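Local coordinates for Ras GTPase-activating-like protein IQGAP2 (Homo sapiens, PDB 4EZA) that probably binds phosphoinositides through an atypical domain with a pseudo-C2 fold, as part of a GTPase-activating-like signalling scaffold, at residues E89-M94 and V102-L107; D63-S66 and V71-E74; D37-Q42 and V93-D98. All blocks are in the same frame, centred on the assembly; numbering follows the deposited sequence.

Contact 1 (E89-M94 and V102-L107); sequences EGVAVM and VNVNLL
Met94 lays its CG over one methyl of Val102, with CG and Val102 CG2 3.6 Å apart, and then turns its sulfur toward the next valine, so that SD comes 3.8 Å from Val104 CG2. The contact closes the beta hairpin of strands 93-97 and 100-103, at the end where the second strand runs straight into helix 104-112. Met94 reaches both valines because chi1 of 62° sets CG between its backbone N and carbonyl carbon and the extended chi2 then carries SD on to Val104; the side chains of Met94 and Val104 meet at about a right angle. A flexible, unbranched methionine suits this seam between sheet and helix, and its other neighbours are Leu83 and Met86 of helix 80-88. Val102 and Val104, both beta-branched, offer it methyl groups held close to the backbone.

Beneath these side chains, Met94 and Val102 form a hydrogen-bonded antiparallel pair, each N giving a 2.9 Å bond to the other's O. The pairing then outlasts the strand: Val104 N, already in the first turn of the helix, donates to Ala92 O from well above the carbonyl plane. Gly90 closes helix 80-88 with a Schellman motif, its positive phi being easy for glycine, and the loop that follows brings Val91 O against Val104 CG2. One water donates to both Val91 O and Asn105 OD1, linking loop to helix. Asn103 is the N-cap: with CG anti to its backbone N (chi1 178°), OD1 lies 2.9 Å from Leu106 N and accepts its hydrogen in the amide plane.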
ATOM      1  N   GLU A  89      12.076  -7.229  12.777  1.00 18.49           N
ATOM      2  CA  GLU A  89      11.738  -8.588  13.153  1.00 19.71           C
ATOM      3  C   GLU A  89      11.715  -9.567  11.981  1.00 19.39           C
ATOM      4  O   GLU A  89      11.392 -10.744  12.154  1.00 21.36           O
ATOM      5  CB  GLU A  89      10.447  -8.587  13.955  1.00 20.20           C
ATOM      6  CG  GLU A  89      10.619  -7.762  15.221  1.00 23.18           C
ATOM      7  CD  GLU A  89       9.416  -7.743  16.132  1.00 27.55           C
ATOM      8  OE1 GLU A  89       8.266  -7.751  15.643  1.00 30.38           O
ATOM      9  OE2 GLU A  89       9.629  -7.689  17.364  1.00 30.14           O
ATOM     10  N   GLY A  90      12.105  -9.086  10.807  1.00 18.20           N
ATOM     11  CA  GLY A  90      12.259  -9.918   9.625  1.00 17.38           C
ATOM     12  C   GLY A  90      10.978 -10.226   8.888  1.00 15.70           C
ATOM     13  O   GLY A  90      10.947 -11.136   8.075  1.00 16.25           O
ATOM     14  N   VAL A  91       9.925  -9.450   9.150  1.00 14.39           N
ATOM     15  CA  VAL A  91       8.666  -9.589   8.418  1.00 13.44           C
ATOM     16  C   VAL A  91       8.834  -8.893   7.077  1.00 12.80           C
ATOM     17  O   VAL A  91       8.974  -7.668   7.027  1.00 14.01           O
ATOM     18  CB  VAL A  91       7.485  -8.922   9.183  1.00 13.38           C
ATOM     19  CG1 VAL A  91       6.178  -9.093   8.434  1.00 12.86           C
ATOM     20  CG2 VAL A  91       7.370  -9.486  10.611  1.00 13.38           C
ATOM     21  N   ALA A  92       8.862  -9.675   6.003  1.00 12.54           N
ATOM     22  CA  ALA A  92       9.095  -9.115   4.665  1.00 11.89           C
ATOM     23  C   ALA A  92       7.835  -8.584   3.975  1.00 11.19           C
ATOM     24  O   ALA A  92       7.918  -7.697   3.125  1.00 10.70           O
ATOM     25  CB  ALA A  92       9.766 -10.146   3.787  1.00 12.65           C
ATOM     26  N   VAL A  93       6.697  -9.188   4.288  1.00 10.99           N
ATOM     27  CA  VAL A  93       5.438  -8.894   3.597  1.00 11.72           C
ATOM     28  C   VAL A  93       4.272  -8.791   4.563  1.00 12.07           C
ATOM     29  O   VAL A  93       4.312  -9.334   5.674  1.00 12.94           O
ATOM     30  CB  VAL A  93       5.123  -9.963   2.499  1.00 12.39           C
ATOM     31  CG1 VAL A  93       6.223 -10.032   1.446  1.00 12.48           C
ATOM     32  CG2 VAL A  93       4.915 -11.327   3.124  1.00 13.06           C
ATOM     33  N   MET A  94       3.206  -8.135   4.104  1.00 12.09           N
ATOM     34  CA  MET A  94       2.037  -7.928   4.930  1.00 13.13           C
ATOM     35  C   MET A  94       0.808  -7.734   4.074  1.00 12.68           C
ATOM     36  O   MET A  94       0.903  -7.248   2.943  1.00 12.40           O
ATOM     37  CB  MET A  94       2.251  -6.723   5.839  1.00 13.70           C
ATOM     38  CG  MET A  94       2.444  -5.433   5.120  1.00 16.97           C
ATOM     39  SD  MET A  94       2.752  -4.069   6.241  1.00 27.40           S
ATOM     40  CE  MET A  94       1.391  -4.193   7.256  1.00 11.64           C
ATOM     41  N   VAL A 102       1.657  -6.743   0.236  1.00  7.81           N
ATOM     42  CA  VAL A 102       2.712  -5.764  -0.052  1.00  7.92           C
ATOM     43  C   VAL A 102       4.029  -6.111   0.614  1.00  7.76           C
ATOM     44  O   VAL A 102       4.080  -6.850   1.608  1.00  9.27           O
ATOM     45  CB  VAL A 102       2.330  -4.294   0.316  1.00  7.64           C
ATOM     46  CG1 VAL A 102       1.074  -3.847  -0.441  1.00  9.21           C
ATOM     47  CG2 VAL A 102       2.169  -4.121   1.820  1.00  9.52           C
ATOM     48  N   ASN A 103       5.111  -5.580   0.056  1.00  7.39           N
ATOM     49  CA  ASN A 103       6.455  -5.735   0.626  1.00  7.29           C
ATOM     50  C   ASN A 103       6.725  -4.599   1.627  1.00  7.81           C
ATOM     51  O   ASN A 103       6.629  -3.422   1.268  1.00  7.47           O
ATOM     52  CB  ASN A 103       7.480  -5.769  -0.517  1.00  7.33           C
ATOM     53  CG  ASN A 103       8.905  -5.889  -0.007  1.00  7.47           C
ATOM     54  OD1 ASN A 103       9.488  -4.918   0.485  1.00  9.46           O
ATOM     55  ND2 ASN A 103       9.458  -7.105  -0.053  1.00  8.81           N
ATOM     56  N   VAL A 104       7.064  -4.961   2.868  1.00  8.46           N
ATOM     57  CA  VAL A 104       7.266  -3.992   3.959  1.00  8.95           C
ATOM     58  C   VAL A 104       8.365  -2.980   3.651  1.00  9.24           C
ATOM     59  O   VAL A 104       8.136  -1.757   3.726  1.00  9.80           O
ATOM     60  CB  VAL A 104       7.521  -4.717   5.316  1.00  9.38           C
ATOM     61  CG1 VAL A 104       7.927  -3.717   6.404  1.00 11.22           C
ATOM     62  CG2 VAL A 104       6.285  -5.490   5.744  1.00 10.04           C
ATOM     63  N   ASN A 105       9.544  -3.468   3.271  1.00  9.00           N
ATOM     64  CA  ASN A 105      10.662  -2.565   3.010  1.00 10.34           C
ATOM     65  C   ASN A 105      10.339  -1.562   1.931  1.00  9.96           C
ATOM     66  O   ASN A 105      10.620  -0.372   2.085  1.00 10.93           O
ATOM     67  CB  ASN A 105      11.950  -3.326   2.687  1.00 12.18           C
ATOM     68  CG  ASN A 105      12.611  -3.902   3.941  1.00 15.49           C
ATOM     69  OD1 ASN A 105      12.149  -3.689   5.077  1.00 21.87           O
ATOM     70  ND2 ASN A 105      13.706  -4.622   3.740  1.00 21.60           N
ATOM     71  N   LEU A 106       9.749  -2.036   0.838  1.00  9.02           N
ATOM     72  CA  LEU A 106       9.450  -1.141  -0.270  1.00  9.70           C
ATOM     73  C   LEU A 106       8.266  -0.229   0.028  1.00  9.91           C
ATOM     74  O   LEU A 106       8.223   0.894  -0.480  1.00 10.08           O
ATOM     75  CB  LEU A 106       9.249  -1.924  -1.569  1.00  9.70           C
ATOM     76  CG  LEU A 106      10.512  -2.677  -1.990  1.00 10.02           C
ATOM     77  CD1 LEU A 106      10.171  -3.470  -3.237  1.00 12.54           C
ATOM     78  CD2 LEU A 106      11.682  -1.736  -2.286  1.00 13.96           C
ATOM     79  N   LEU A 107       7.342  -0.695   0.873  1.00  9.07           N
ATOM     80  CA  LEU A 107       6.257   0.161   1.346  1.00  9.83           C
ATOM     81  C   LEU A 107       6.810   1.309   2.193  1.00  9.53           C
ATOM     82  O   LEU A 107       6.397   2.445   2.021  1.00 10.10           O
ATOM     83  CB  LEU A 107       5.227  -0.650   2.114  1.00 10.41           C
ATOM     84  CG  LEU A 107       4.052   0.173   2.639  1.00 10.86           C
ATOM     85  CD1 LEU A 107       3.225   0.750   1.508  1.00 13.26           C
ATOM     86  CD2 LEU A 107       3.263  -0.736   3.564  1.00 13.17           C
TER
HETATM   87  O   HOH W   1      11.161  -6.386   6.089  1.00 18.74           O

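Contact 2 (D63-S66 and V71-E74); sequences DVRS and VEME
Arg65 and Glu72 meet across the hairpin of strands 61-68 and 71-79 in a salt bridge, Arg65 NH1 lying 3.0 Å from Glu72 OE1. The nitrogen approaches OE1 on its syn side but tilted out of the carboxylate plane, and the bond is bent, 145° at the hydrogen, with the guanidinium and carboxylate planes turned 57° apart. Glu72 also rests its carboxylate against the aliphatic part of the arginine, OE1 being 3.5 Å from Arg65 CD. Its CG stands anti to the backbone N (chi1 -175°) and the rest of the chain is extended, which carries the carboxylate across to the neighbouring strand.

Beside this bond, the backbones are joined by a classic beta bulge in which Met73 and Glu74 both face Ser66. Ser66 O takes a short 2.7 Å bond from Met73 N, nearly in line with its C=O, and a weak one from Glu74 N; Ser66 N returns a nearly straight bond to Glu74 O. Small Ser66 suits the face it shares with Glu74, where Phe97 packs on both, and a water joins Ser66 OG to Glu74 OE1.

What positions the arginine lies one step farther out, on its own strand. Asp63, two residues back and on the same face, is gripped side-on: Arg65 NE bonds to Asp63 OD1 and Arg65 NH2 to Asp63 OD2. These two bonds fix the rotation of the guanidinium and present NH1 to Glu72. One positive group thus serves two carboxylates on adjacent strands, which probably offsets the repulsion between acids and should favour the ionised form of both.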
ATOM      1  N   ASP A  63      -2.317   7.567   5.716  1.00 14.52           N
ATOM      2  CA  ASP A  63      -3.670   7.160   5.414  1.00 15.28           C
ATOM      3  C   ASP A  63      -3.597   6.600   3.998  1.00 14.88           C
ATOM      4  O   ASP A  63      -3.257   7.336   3.075  1.00 17.00           O
ATOM      5  CB  ASP A  63      -4.543   8.430   5.479  1.00 16.92           C
ATOM      6  CG  ASP A  63      -6.019   8.166   5.413  1.00 21.53           C
ATOM      7  OD1 ASP A  63      -6.458   7.046   5.083  1.00 25.11           O
ATOM      8  OD2 ASP A  63      -6.760   9.142   5.676  1.00 26.33           O
ATOM      9  N   VAL A  64      -3.857   5.305   3.828  1.00 13.91           N
ATOM     10  CA  VAL A  64      -3.835   4.686   2.504  1.00 13.45           C
ATOM     11  C   VAL A  64      -5.236   4.256   2.115  1.00 13.36           C
ATOM     12  O   VAL A  64      -5.879   3.494   2.835  1.00 12.73           O
ATOM     13  CB  VAL A  64      -2.877   3.461   2.413  1.00 13.31           C
ATOM     14  CG1 VAL A  64      -2.910   2.842   1.007  1.00 14.63           C
ATOM     15  CG2 VAL A  64      -1.459   3.862   2.808  1.00 14.54           C
ATOM     16  N   ARG A  65      -5.706   4.746   0.968  1.00 13.83           N
ATOM     17  CA  ARG A  65      -7.042   4.382   0.455  1.00 14.49           C
ATOM     18  C   ARG A  65      -6.920   3.470  -0.755  1.00 14.34           C
ATOM     19  O   ARG A  65      -6.092   3.714  -1.645  1.00 15.06           O
ATOM     20  CB  ARG A  65      -7.804   5.634   0.040  1.00 15.67           C
ATOM     21  CG  ARG A  65      -7.798   6.763   1.052  1.00 19.00           C
ATOM     22  CD  ARG A  65      -8.791   6.522   2.157  1.00 23.07           C
ATOM     23  NE  ARG A  65      -8.716   7.561   3.181  1.00 26.56           N
ATOM     24  CZ  ARG A  65      -9.505   8.631   3.230  1.00 27.75           C
ATOM     25  NH1 ARG A  65     -10.444   8.818   2.313  1.00 28.91           N
ATOM     26  NH2 ARG A  65      -9.354   9.518   4.205  1.00 29.49           N
ATOM     27  N   SER A  66      -7.724   2.410  -0.773  1.00 14.21           N
ATOM     28  CA  SER A  66      -7.783   1.468  -1.888  1.00 14.19           C
ATOM     29  C   SER A  66      -9.023   1.776  -2.697  1.00 14.52           C
ATOM     30  O   SER A  66     -10.139   1.773  -2.154  1.00 13.91           O
ATOM     31  CB  SER A  66      -7.827   0.029  -1.347  1.00 14.95           C
ATOM     32  OG  SER A  66      -7.954  -0.935  -2.385  1.00 18.73           O
ATOM     33  N   VAL A  71     -13.810   4.129  -7.095  1.00 14.98           N
ATOM     34  CA  VAL A  71     -14.639   4.007  -5.887  1.00 14.57           C
ATOM     35  C   VAL A  71     -13.743   3.588  -4.708  1.00 14.68           C
ATOM     36  O   VAL A  71     -13.006   2.626  -4.822  1.00 13.90           O
ATOM     37  CB  VAL A  71     -15.742   2.939  -6.098  1.00 14.18           C
ATOM     38  CG1 VAL A  71     -16.616   2.802  -4.882  1.00 14.23           C
ATOM     39  CG2 VAL A  71     -16.612   3.271  -7.323  1.00 16.30           C
ATOM     40  N   GLU A  72     -13.804   4.301  -3.589  1.00 15.29           N
ATOM     41  CA  GLU A  72     -13.075   3.888  -2.387  1.00 16.12           C
ATOM     42  C   GLU A  72     -13.662   2.614  -1.789  1.00 16.53           C
ATOM     43  O   GLU A  72     -14.834   2.574  -1.396  1.00 17.82           O
ATOM     44  CB  GLU A  72     -13.033   4.989  -1.322  1.00 16.70           C
ATOM     45  CG  GLU A  72     -12.172   4.602  -0.121  1.00 17.97           C
ATOM     46  CD  GLU A  72     -12.107   5.665   0.958  1.00 21.00           C
ATOM     47  OE1 GLU A  72     -11.924   6.852   0.633  1.00 24.69           O
ATOM     48  OE2 GLU A  72     -12.207   5.286   2.142  1.00 24.13           O
ATOM     49  N   MET A  73     -12.825   1.596  -1.678  1.00 15.92           N
ATOM     50  CA  MET A  73     -13.255   0.288  -1.173  1.00 16.97           C
ATOM     51  C   MET A  73     -12.802   0.032   0.261  1.00 17.68           C
ATOM     52  O   MET A  73     -13.535  -0.584   1.059  1.00 19.85           O
ATOM     53  CB  MET A  73     -12.715  -0.815  -2.072  1.00 16.43           C
ATOM     54  CG  MET A  73     -13.161  -0.651  -3.522  1.00 15.97           C
ATOM     55  SD  MET A  73     -14.941  -0.767  -3.777  1.00 15.77           S
ATOM     56  CE  MET A  73     -15.290  -2.471  -3.343  1.00 19.01           C
ATOM     57  N   GLU A  74     -11.594   0.492   0.580  1.00 17.43           N
ATOM     58  CA  GLU A  74     -11.014   0.293   1.901  1.00 17.72           C
ATOM     59  C   GLU A  74     -10.076   1.433   2.256  1.00 15.86           C
ATOM     60  O   GLU A  74      -9.572   2.131   1.387  1.00 14.50           O
ATOM     61  CB  GLU A  74     -10.239  -1.030   1.941  1.00 18.91           C
ATOM     62  CG  GLU A  74     -11.006  -2.163   2.574  1.00 25.11           C
ATOM     63  CD  GLU A  74     -11.031  -3.415   1.725  1.00 29.05           C
ATOM     64  OE1 GLU A  74      -9.949  -3.905   1.318  1.00 30.42           O
ATOM     65  OE2 GLU A  74     -12.153  -3.923   1.475  1.00 31.62           O
TER
HETATM   66  O   HOH W   2      -8.701  -3.398  -1.443  1.00 35.94           O

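Contact 3 (D37-Q42 and V93-D98); sequences DIDDLQ and VMKMFD
A surface salt bridge joins the turn that follows strand 35-38 to strand 93-97; these two outer strands of the three-stranded antiparallel sheet are not neighbours but flank strand 100-103. Just beyond strand 35-38 the chain enters a type II beta turn from Ile38 to Leu41, and Asp39, its second residue, points its side chain toward the other segment. From strand 93-97, Lys95 sends its ammonium group across to meet it, NZ lying 3.0 Å from Asp39 OD2. The nitrogen comes to the syn side of that oxygen, 16° out of the carboxylate plane, and the two side chains cross at about a right angle. Lys95 CE follows at 3.8 Å from the same Asp39 OD2, so a single carboxylate oxygen carries the touch.

The lysine does not reach out straight. After CG is set anti to the carbonyl carbon (chi1 -67°), the chain bends at each later torsion and curls round to bring NZ over to the turn. Lysine suits a place where a charge must be carried on a long, flexible arm past an intervening strand; aspartate, short and acidic, suits a turn at the surface, where its carboxylate stays near the backbone. Lys99 also touches the Asp39 side chain and is hydrogen-bonded to Asp39 through the backbone, which ties the turn to the hairpin. An alanine in place of Asp39 would remove the carboxylate and is likely to leave the ammonium of Lys95 without its mate and free to swing. On the other side of the segment, Met96 and Phe97 turn inward against Phe51 and Val76 of the four-stranded sheet. A charged outer surface backed by apolar side chains between two facing sheets is the layout of a beta sandwich, consistent with the pseudo-C2 fold.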
ATOM      1  N   ASP A  37       0.456  -9.100  -4.819  1.00  9.82           N
ATOM      2  CA  ASP A  37      -0.746  -9.631  -5.460  1.00 11.58           C
ATOM      3  C   ASP A  37      -1.993  -9.046  -4.835  1.00 11.63           C
ATOM      4  O   ASP A  37      -1.956  -8.508  -3.727  1.00 11.85           O
ATOM      5  CB  ASP A  37      -0.772 -11.159  -5.340  1.00 12.69           C
ATOM      6  CG  ASP A  37      -1.632 -11.836  -6.411  1.00 16.57           C
ATOM      7  OD1 ASP A  37      -2.134 -11.188  -7.359  1.00 15.72           O
ATOM      8  OD2 ASP A  37      -1.810 -13.069  -6.301  1.00 23.90           O
ATOM      9  N   ILE A  38      -3.094  -9.141  -5.577  1.00 11.89           N
ATOM     10  CA  ILE A  38      -4.427  -8.791  -5.088  1.00 12.43           C
ATOM     11  C   ILE A  38      -5.302 -10.024  -5.314  1.00 13.52           C
ATOM     12  O   ILE A  38      -5.480 -10.458  -6.459  1.00 14.31           O
ATOM     13  CB  ILE A  38      -5.038  -7.585  -5.818  1.00 13.10           C
ATOM     14  CG1 ILE A  38      -4.181  -6.328  -5.621  1.00 12.96           C
ATOM     15  CG2 ILE A  38      -6.474  -7.333  -5.288  1.00 12.22           C
ATOM     16  CD1 ILE A  38      -4.572  -5.153  -6.487  1.00 13.62           C
ATOM     17  N   ASP A  39      -5.801 -10.589  -4.213  1.00 15.10           N
ATOM     18  CA  ASP A  39      -6.586 -11.820  -4.274  1.00 17.64           C
ATOM     19  C   ASP A  39      -7.818 -11.570  -5.117  1.00 17.98           C
ATOM     20  O   ASP A  39      -8.440 -10.498  -5.017  1.00 19.02           O
ATOM     21  CB  ASP A  39      -7.030 -12.261  -2.873  1.00 18.60           C
ATOM     22  CG  ASP A  39      -5.869 -12.578  -1.941  1.00 21.56           C
ATOM     23  OD1 ASP A  39      -4.802 -13.018  -2.412  1.00 25.12           O
ATOM     24  OD2 ASP A  39      -6.052 -12.413  -0.708  1.00 25.24           O
ATOM     25  N   ASP A  40      -8.158 -12.562  -5.946  1.00 19.00           N
ATOM     26  CA  ASP A  40      -9.373 -12.563  -6.771  1.00 19.27           C
ATOM     27  C   ASP A  40      -9.372 -11.580  -7.938  1.00 19.02           C
ATOM     28  O   ASP A  40     -10.360 -11.501  -8.668  1.00 20.50           O
ATOM     29  CB  ASP A  40     -10.627 -12.360  -5.899  1.00 20.31           C
ATOM     30  CG  ASP A  40     -10.852 -13.503  -4.934  1.00 23.27           C
ATOM     31  OD1 ASP A  40     -10.523 -14.652  -5.304  1.00 26.36           O
ATOM     32  OD2 ASP A  40     -11.383 -13.260  -3.821  1.00 25.67           O
ATOM     33  N   LEU A  41      -8.279 -10.848  -8.147  1.00 17.39           N
ATOM     34  CA  LEU A  41      -8.204  -9.925  -9.272  1.00 17.23           C
ATOM     35  C   LEU A  41      -7.153 -10.367 -10.263  1.00 17.53           C
ATOM     36  O   LEU A  41      -5.989 -10.552  -9.888  1.00 17.52           O
ATOM     37  CB  LEU A  41      -7.879  -8.510  -8.795  1.00 16.14           C
ATOM     38  CG  LEU A  41      -7.892  -7.371  -9.811  1.00 16.98           C
ATOM     39  CD1 LEU A  41      -9.300  -7.135 -10.339  1.00 17.02           C
ATOM     40  CD2 LEU A  41      -7.355  -6.131  -9.161  1.00 17.13           C
ATOM     41  N   GLN A  42      -7.565 -10.538 -11.519  1.00 18.37           N
ATOM     42  CA  GLN A  42      -6.652 -10.906 -12.598  1.00 19.11           C
ATOM     43  C   GLN A  42      -5.602  -9.827 -12.729  1.00 17.83           C
ATOM     44  O   GLN A  42      -5.898  -8.636 -12.621  1.00 17.21           O
ATOM     45  CB  GLN A  42      -7.399 -11.031 -13.922  1.00 20.62           C
ATOM     46  CG  GLN A  42      -8.118 -12.339 -14.113  1.00 25.10           C
ATOM     47  CD  GLN A  42      -8.437 -12.628 -15.578  1.00 29.70           C
ATOM     48  OE1 GLN A  42      -8.365 -11.738 -16.439  1.00 31.95           O
ATOM     49  NE2 GLN A  42      -8.786 -13.878 -15.868  1.00 32.45           N
ATOM     50  N   VAL A  93       6.697  -9.188   4.288  1.00 10.99           N
ATOM     51  CA  VAL A  93       5.438  -8.894   3.597  1.00 11.72           C
ATOM     52  C   VAL A  93       4.272  -8.791   4.563  1.00 12.07           C
ATOM     53  O   VAL A  93       4.312  -9.334   5.674  1.00 12.94           O
ATOM     54  CB  VAL A  93       5.123  -9.963   2.499  1.00 12.39           C
ATOM     55  CG1 VAL A  93       6.223 -10.032   1.446  1.00 12.48           C
ATOM     56  CG2 VAL A  93       4.915 -11.327   3.124  1.00 13.06           C
ATOM     57  N   MET A  94       3.206  -8.135   4.104  1.00 12.09           N
ATOM     58  CA  MET A  94       2.037  -7.928   4.930  1.00 13.13           C
ATOM     59  C   MET A  94       0.808  -7.734   4.074  1.00 12.68           C
ATOM     60  O   MET A  94       0.903  -7.248   2.943  1.00 12.40           O
ATOM     61  CB  MET A  94       2.251  -6.723   5.839  1.00 13.70           C
ATOM     62  CG  MET A  94       2.444  -5.433   5.120  1.00 16.97           C
ATOM     63  SD  MET A  94       2.752  -4.069   6.241  1.00 27.40           S
ATOM     64  CE  MET A  94       1.391  -4.193   7.256  1.00 11.64           C
ATOM     65  N   LYS A  95      -0.345  -8.130   4.599  1.00 12.45           N
ATOM     66  CA  LYS A  95      -1.628  -7.892   3.937  1.00 13.27           C
ATOM     67  C   LYS A  95      -2.135  -6.521   4.365  1.00 12.67           C
ATOM     68  O   LYS A  95      -2.789  -6.398   5.405  1.00 13.93           O
ATOM     69  CB  LYS A  95      -2.638  -8.986   4.305  1.00 14.96           C
ATOM     70  CG  LYS A  95      -2.290 -10.362   3.761  1.00 18.19           C
ATOM     71  CD  LYS A  95      -2.315 -10.427   2.238  1.00 22.90           C
ATOM     72  CE  LYS A  95      -3.709 -10.619   1.663  1.00 25.35           C
ATOM     73  NZ  LYS A  95      -4.207 -12.032   1.643  1.00 27.81           N
ATOM     74  N   MET A  96      -1.773  -5.493   3.591  1.00 11.79           N
ATOM     75  CA  MET A  96      -2.100  -4.099   3.884  1.00 12.44           C
ATOM     76  C   MET A  96      -3.614  -3.886   3.839  1.00 13.23           C
ATOM     77  O   MET A  96      -4.170  -3.097   4.630  1.00 13.15           O
ATOM     78  CB  MET A  96      -1.378  -3.189   2.881  1.00 12.76           C
ATOM     79  CG  MET A  96      -1.698  -1.699   2.950  1.00 12.67           C
ATOM     80  SD  MET A  96      -0.720  -0.756   1.775  1.00 15.43           S
ATOM     81  CE  MET A  96      -1.515  -1.148   0.233  1.00 15.17           C
ATOM     82  N   PHE A  97      -4.266  -4.612   2.939  1.00 14.34           N
ATOM     83  CA  PHE A  97      -5.712  -4.779   2.941  1.00 15.90           C
ATOM     84  C   PHE A  97      -5.992  -6.268   2.892  1.00 17.68           C
ATOM     85  O   PHE A  97      -5.085  -7.058   2.654  1.00 17.95           O
ATOM     86  CB  PHE A  97      -6.364  -4.067   1.756  1.00 15.55           C
ATOM     87  CG  PHE A  97      -6.174  -2.577   1.775  1.00 14.99           C
ATOM     88  CD1 PHE A  97      -6.918  -1.782   2.653  1.00 14.83           C
ATOM     89  CD2 PHE A  97      -5.258  -1.961   0.939  1.00 15.00           C
ATOM     90  CE1 PHE A  97      -6.757  -0.400   2.665  1.00 15.19           C
ATOM     91  CE2 PHE A  97      -5.078  -0.563   0.968  1.00 17.33           C
ATOM     92  CZ  PHE A  97      -5.841   0.207   1.831  1.00 15.06           C
ATOM     93  N   ASP A  98      -7.243  -6.660   3.157  1.00 20.27           N
ATOM     94  CA  ASP A  98      -7.602  -8.073   3.241  1.00 22.16           C
ATOM     95  C   ASP A  98      -7.080  -8.888   2.056  1.00 21.45           C
ATOM     96  O   ASP A  98      -6.619 -10.005   2.236  1.00 22.75           O
ATOM     97  CB  ASP A  98      -9.124  -8.246   3.379  1.00 23.76           C
ATOM     98  CG  ASP A  98      -9.583  -8.329   4.837  1.00 27.57           C
ATOM     99  OD1 ASP A  98      -8.728  -8.438   5.751  1.00 31.10           O
ATOM    100  OD2 ASP A  98     -10.817  -8.304   5.067  1.00 30.50           O
TER

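From the N terminus, the chain first meets contact 3 at residues 37-42, whose partner, 93-98, comes some fifty residues later. Inside that long loop lies the whole of contact 2, a tight hairpin in the four-stranded sheet. Contact 1 opens at 89-94, after contact 2 has closed, and shares Val93 and Met94 with contact 3; its second half, 102-107, follows the end of contact 3, so those two overlap along the chain. Contacts 1 and 3 both serve the three-stranded sheet, contact 1 tying it to helix 104-112. Phe97 bridges the sheets, packing against Val64, Ser66 and Glu74 of contact 2, while Met96 packs against Val102 and Leu107 of contact 1.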